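Local coordinates for thrombospondin related anonymous protein (Plasmodium falciparum, PDB 4F1J) that probably mediates cell adhesion at the parasite membrane, in part through the magnesium-binding von Willebrand factor A domain described here, at residues A[8-13]-A[115-120]; A[146-151]-A[162-167]. All blocks are in the same frame, centred on the assembly; numbering follows the deposited sequence.

Interaction 1 (A[8-13]-A[115-120])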
loop_
_atom_site.group_PDB
_atom_site.type_symbol
_atom_site.label_atom_id
_atom_site.label_comp_id
_atom_site.label_asym_id
_atom_site.label_seq_id
_atom_site.Cartn_x
_atom_site.Cartn_y
_atom_site.Cartn_z
ATOM N N VAL A 8 -1.111 14.458 2.444
ATOM C CA VAL A 8 -0.337 13.219 2.294
ATOM C C VAL A 8 -0.479 12.704 0.858
ATOM O O VAL A 8 -1.592 12.641 0.331
ATOM C CB VAL A 8 -0.852 12.080 3.220
ATOM C CG1 VAL A 8 0.037 10.812 3.091
ATOM C CG2 VAL A 8 -0.924 12.500 4.717
ATOM N N ASP A 9 0.652 12.402 0.227
ATOM C CA ASP A 9 0.683 11.653 -1.029
ATOM C C ASP A 9 0.795 10.202 -0.576
ATOM O O ASP A 9 1.771 9.822 0.100
ATOM C CB ASP A 9 1.849 12.065 -1.936
ATOM C CG ASP A 9 1.720 13.485 -2.458
ATOM O OD1 ASP A 9 0.564 13.966 -2.625
ATOM O OD2 ASP A 9 2.774 14.088 -2.784
ATOM N N LEU A 10 -0.229 9.404 -0.893
ATOM C CA LEU A 10 -0.321 8.035 -0.360
ATOM C C LEU A 10 -0.214 7.068 -1.530
ATOM O O LEU A 10 -1.015 7.114 -2.456
ATOM C CB LEU A 10 -1.629 7.832 0.422
ATOM C CG LEU A 10 -1.775 6.575 1.273
ATOM C CD1 LEU A 10 -2.899 6.715 2.300
ATOM C CD2 LEU A 10 -2.016 5.330 0.362
ATOM N N TYR A 11 0.830 6.252 -1.494
ATOM C CA TYR A 11 1.172 5.317 -2.544
ATOM C C TYR A 11 0.752 3.918 -2.105
ATOM O O TYR A 11 1.451 3.216 -1.325
ATOM C CB TYR A 11 2.677 5.320 -2.878
ATOM C CG TYR A 11 3.245 6.674 -3.199
ATOM C CD1 TYR A 11 3.631 7.551 -2.185
ATOM C CD2 TYR A 11 3.359 7.105 -4.488
ATOM C CE1 TYR A 11 4.126 8.814 -2.483
ATOM C CE2 TYR A 11 3.861 8.350 -4.795
ATOM C CZ TYR A 11 4.258 9.202 -3.789
ATOM O OH TYR A 11 4.724 10.470 -4.131
ATOM N N LEU A 12 -0.399 3.515 -2.625
ATOM C CA LEU A 12 -0.943 2.178 -2.378
ATOM C C LEU A 12 -0.294 1.152 -3.336
ATOM O O LEU A 12 -0.436 1.259 -4.565
ATOM C CB LEU A 12 -2.476 2.202 -2.533
ATOM C CG LEU A 12 -3.171 0.849 -2.367
ATOM C CD1 LEU A 12 -2.953 0.258 -0.978
ATOM C CD2 LEU A 12 -4.696 1.029 -2.705
ATOM N N LEU A 13 0.416 0.157 -2.778
ATOM C CA LEU A 13 1.088 -0.860 -3.579
ATOM C C LEU A 13 0.403 -2.173 -3.253
ATOM O O LEU A 13 0.516 -2.685 -2.132
ATOM C CB LEU A 13 2.600 -0.962 -3.255
ATOM C CG LEU A 13 3.408 0.324 -3.130
ATOM C CD1 LEU A 13 4.904 0.045 -3.085
ATOM C CD2 LEU A 13 3.109 1.381 -4.166
ATOM N N ASN A 115 3.319 15.001 3.314
ATOM C CA ASN A 115 3.865 13.786 3.888
ATOM C C ASN A 115 3.814 12.716 2.791
ATOM O O ASN A 115 2.904 12.727 1.968
ATOM C CB ASN A 115 3.041 13.295 5.084
ATOM C CG ASN A 115 3.122 14.214 6.290
ATOM O OD1 ASN A 115 4.204 14.631 6.683
ATOM N ND2 ASN A 115 1.960 14.515 6.899
ATOM N N GLN A 116 4.830 11.865 2.740
ATOM C CA GLN A 116 4.891 10.791 1.746
ATOM C C GLN A 116 4.750 9.463 2.474
ATOM O O GLN A 116 5.551 9.152 3.366
ATOM C CB GLN A 116 6.212 10.837 0.978
ATOM C CG GLN A 116 6.502 12.181 0.311
ATOM C CD GLN A 116 5.559 12.453 -0.828
ATOM O OE1 GLN A 116 5.411 11.614 -1.699
ATOM N NE2 GLN A 116 4.912 13.630 -0.842
ATOM N N LEU A 117 3.715 8.706 2.104
ATOM C CA LEU A 117 3.348 7.453 2.772
ATOM C C LEU A 117 3.144 6.360 1.736
ATOM O O LEU A 117 2.367 6.525 0.804
ATOM C CB LEU A 117 2.050 7.620 3.577
ATOM C CG LEU A 117 1.410 6.372 4.180
ATOM C CD1 LEU A 117 2.345 5.660 5.210
ATOM C CD2 LEU A 117 0.047 6.736 4.808
ATOM N N VAL A 118 3.805 5.228 1.942
ATOM C CA VAL A 118 3.590 4.032 1.148
ATOM C C VAL A 118 2.775 3.060 2.002
ATOM O O VAL A 118 3.090 2.826 3.172
ATOM C CB VAL A 118 4.947 3.371 0.731
ATOM C CG1 VAL A 118 4.735 1.942 0.164
ATOM C CG2 VAL A 118 5.682 4.186 -0.293
ATOM N N VAL A 119 1.707 2.506 1.432
ATOM C CA VAL A 119 0.957 1.449 2.104
ATOM C C VAL A 119 0.933 0.227 1.214
ATOM O O VAL A 119 0.446 0.292 0.064
ATOM C CB VAL A 119 -0.462 1.861 2.430
ATOM C CG1 VAL A 119 -1.182 0.699 3.093
ATOM C CG2 VAL A 119 -0.444 3.078 3.368
ATOM N N ILE A 120 1.531 -0.851 1.727
ATOM C CA ILE A 120 1.665 -2.117 1.007
ATOM C C ILE A 120 0.594 -3.099 1.524
ATOM O O ILE A 120 0.494 -3.325 2.725
ATOM C CB ILE A 120 3.070 -2.728 1.218
ATOM C CG1 ILE A 120 4.154 -1.901 0.528
ATOM C CG2 ILE A 120 3.083 -4.159 0.699
ATOM C CD1 ILE A 120 5.555 -1.965 1.223
#

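Interaction 2 (A[146-151]-A[162-167])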
loop_
_atom_site.group_PDB
_atom_site.type_symbol
_atom_site.label_atom_id
_atom_site.label_comp_id
_atom_site.label_asym_id
_atom_site.label_seq_id
_atom_site.Cartn_x
_atom_site.Cartn_y
_atom_site.Cartn_z
ATOM N N ILE A 146 6.654 4.025 5.513
ATOM C CA ILE A 146 6.156 2.803 4.876
ATOM C C ILE A 146 5.321 2.019 5.870
ATOM O O ILE A 146 5.745 1.802 6.998
ATOM C CB ILE A 146 7.320 1.922 4.363
ATOM C CG1 ILE A 146 8.226 2.722 3.379
ATOM C CG2 ILE A 146 6.755 0.613 3.720
ATOM C CD1 ILE A 146 9.504 1.956 2.918
ATOM N N ALA A 147 4.116 1.623 5.453
ATOM C CA ALA A 147 3.226 0.784 6.254
ATOM C C ALA A 147 2.939 -0.497 5.495
ATOM O O ALA A 147 2.902 -0.483 4.276
ATOM C CB ALA A 147 1.920 1.529 6.580
ATOM N N VAL A 148 2.722 -1.589 6.220
ATOM C CA VAL A 148 2.428 -2.876 5.610
ATOM C C VAL A 148 1.237 -3.556 6.284
ATOM O O VAL A 148 1.166 -3.687 7.511
ATOM C CB VAL A 148 3.633 -3.847 5.666
ATOM C CG1 VAL A 148 3.233 -5.231 5.134
ATOM C CG2 VAL A 148 4.840 -3.301 4.860
ATOM N N PHE A 149 0.326 -4.035 5.454
ATOM C CA PHE A 149 -0.829 -4.827 5.897
ATOM C C PHE A 149 -0.629 -6.220 5.304
ATOM O O PHE A 149 -0.768 -6.412 4.093
ATOM C CB PHE A 149 -2.120 -4.179 5.389
ATOM C CG PHE A 149 -3.399 -4.818 5.903
ATOM C CD1 PHE A 149 -3.972 -5.887 5.224
ATOM C CD2 PHE A 149 -4.044 -4.319 7.032
ATOM C CE1 PHE A 149 -5.160 -6.459 5.654
ATOM C CE2 PHE A 149 -5.234 -4.903 7.480
ATOM C CZ PHE A 149 -5.793 -5.952 6.791
ATOM N N GLY A 150 -0.299 -7.180 6.163
ATOM C CA GLY A 150 -0.015 -8.550 5.744
ATOM C C GLY A 150 -1.238 -9.427 5.827
ATOM O O GLY A 150 -2.047 -9.293 6.742
ATOM N N ILE A 151 -1.360 -10.348 4.883
ATOM C CA ILE A 151 -2.559 -11.170 4.760
ATOM C C ILE A 151 -2.202 -12.642 4.637
ATOM O O ILE A 151 -1.417 -13.021 3.790
ATOM C CB ILE A 151 -3.381 -10.812 3.525
ATOM C CG1 ILE A 151 -3.619 -9.308 3.458
ATOM C CG2 ILE A 151 -4.707 -11.564 3.554
ATOM C CD1 ILE A 151 -4.177 -8.827 2.158
ATOM N N PHE A 162 10.528 -5.148 9.977
ATOM C CA PHE A 162 11.825 -4.546 9.612
ATOM C C PHE A 162 11.579 -3.466 8.523
ATOM O O PHE A 162 12.063 -2.321 8.621
ATOM C CB PHE A 162 12.820 -5.582 9.020
ATOM C CG PHE A 162 13.540 -6.480 10.011
ATOM C CD1 PHE A 162 14.273 -5.961 11.075
ATOM C CD2 PHE A 162 13.607 -7.871 9.769
ATOM C CE1 PHE A 162 14.987 -6.805 11.936
ATOM C CE2 PHE A 162 14.321 -8.729 10.625
ATOM C CZ PHE A 162 15.011 -8.194 11.704
ATOM N N LEU A 163 10.801 -3.840 7.501
ATOM C CA LEU A 163 10.494 -2.929 6.378
ATOM C C LEU A 163 9.914 -1.588 6.812
ATOM O O LEU A 163 10.287 -0.549 6.250
ATOM C CB LEU A 163 9.551 -3.578 5.365
ATOM C CG LEU A 163 9.440 -2.845 4.031
ATOM C CD1 LEU A 163 10.760 -2.922 3.325
ATOM C CD2 LEU A 163 8.317 -3.468 3.200
ATOM N N VAL A 164 9.026 -1.603 7.808
ATOM C CA VAL A 164 8.335 -0.390 8.261
ATOM C C VAL A 164 9.089 0.327 9.380
ATOM O O VAL A 164 8.609 1.322 9.880
ATOM C CB VAL A 164 6.865 -0.687 8.673
ATOM C CG1 VAL A 164 6.110 -1.380 7.513
ATOM C CG2 VAL A 164 6.778 -1.521 9.923
ATOM N N GLY A 165 10.274 -0.170 9.736
ATOM C CA GLY A 165 11.124 0.505 10.702
ATOM C C GLY A 165 10.964 0.064 12.144
ATOM O O GLY A 165 11.477 0.744 13.058
ATOM N N CYS A 166 10.295 -1.063 12.365
ATOM C CA CYS A 166 10.052 -1.567 13.712
ATOM C C CYS A 166 11.044 -2.643 14.082
ATOM O O CYS A 166 11.661 -3.266 13.214
ATOM C CB CYS A 166 8.629 -2.137 13.816
ATOM S SG CYS A 166 7.335 -0.869 13.719
ATOM N N HIS A 167 11.182 -2.890 15.388
ATOM C CA HIS A 167 11.837 -4.115 15.865
ATOM C C HIS A 167 11.117 -5.308 15.267
ATOM O O HIS A 167 9.891 -5.292 15.205
ATOM C CB HIS A 167 11.754 -4.205 17.387
ATOM C CG HIS A 167 12.624 -5.276 17.965
ATOM N ND1 HIS A 167 12.216 -6.582 18.077
ATOM C CD2 HIS A 167 13.879 -5.224 18.465
ATOM C CE1 HIS A 167 13.194 -7.299 18.607
ATOM N NE2 HIS A 167 14.208 -6.497 18.857
HETATM O O HOH W 1 8.338 3.567 7.872
#

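Interaction 1 (A[8-13]-A[115-120])
Leu117 N donates to Asp9 O, one rung of a parallel beta ladder in the middle of the Rossmann-like sheet of the von Willebrand factor A domain, a worked example of how such a sheet consumes its polar groups. On strand 8-13 the odd-numbered residues serve this neighbour: Asp9 N gives to Asn115 O, and Tyr11 N reaches Leu117 O at 2.8 Å, nearly straight at 173°. Tyr11 O then takes Val119 N, and Leu13 N ends the series on Val119 O. Val8, Leu10 and Leu12 turn their backbone groups to strand 47-54, bonding with His48, Tyr50 and Asn52.

On one face of the pair, Val8, Leu10, Leu117 and Val119 form an apolar surface, with Leu10 CD1 3.9 Å from Leu117 CD2; helix 184-200 packs on Leu117 and Val119. The face bearing Asp9, Tyr11 and Gln116 is polar at its start. Gln116 folds back, its chain bent at chi2 (-69°), and places its amide between two residues of the adjacent strand. Its NE2 also donates to Ala114 O, while the Asp9 carboxylate forms a salt bridge through OD1 with Arg111. Because both ends of the amide are engaged, its flip is fixed. Farther along this face, Leu13 CD1 lies 3.8 Å from Val118 CG1. At the amide itself, Gln116 NE2 meets Asp9 OD2 at 2.9 Å on the anti side, 35° out of the carboxylate plane, and Tyr11 OH donates to Gln116 OE1 at 2.8 Å, with that oxygen at the edge of the tyrosine ring.

Interaction 2 (A[146-151]-A[162-167])
The flat group that Val164 meets is the peptide after Ile146: Val164 CB and CG1 both lie off its plane on the same side, and CB stands 3.2 Å from Ile146 O. No aromatic ring joins the contact; the ring of Phe149 belongs to the opposite side of the sheet, where it packs edge-to-face with Phe191. The setting is a beta-alpha-beta unit of the von Willebrand factor A fold, in which strand 145-151 leads through helix 157-163 to strand 176-179, and the contact illustrates how the end of the connecting helix is laid against the strand that precedes it.

Leu163 and Val164 carry the other side of the contact. Val164 holds CG1 anti to its carbonyl carbon (chi1 -55°), which directs that methyl over the strand, 3.8 Å from Ala147 CA and 3.5 Å from Val148 CG2. Leu163 approaches the same Val148 methyl through CD2 at 3.9 Å, the two side chains crossing at about a right angle. Val148 CG2 is therefore shared by both residues, while Ile146 CG2 borders the group more loosely. Leu133 and Ser136 of helix 129-141 and Ile120 of the adjacent strand 115-122 also pack on Leu163, so this leucine sits in the hydrophobic layer between the sheet and its helices.

The chain can turn away here because Gly165 adopts a positive phi (93°) in a Schellman motif, its N bonding back to Phe162 O. Just beyond, Cys166 is tied by a disulfide to Cys173. No direct hydrogen bond spans the two segments; instead one water accepts from Ile146 N at 2.9 Å and lies 3.0 Å from Val164 O, to which it probably donates, though other acceptors compete for its protons.

From the N terminus, the chain lays down strand 8-13, then makes a long excursion through strands 47-54 and 58-62 and several helices before 115-120 returns to close interaction 1. Helix 129-141 follows, and 146-151 opens interaction 2, a short loop closed by 162-167. The two closures run in series, neither nested nor crossed. They meet because strands 115-122 and 145-151 are neighbours in one sheet: Ala147 N and Phe149 N probably bond to Val118 O and Ile120 O. Ile120 also packs through CD1 on Ile146. Thus the central strand pair is continued across the sheet into the beta-alpha-beta unit that ends at strand 176-179.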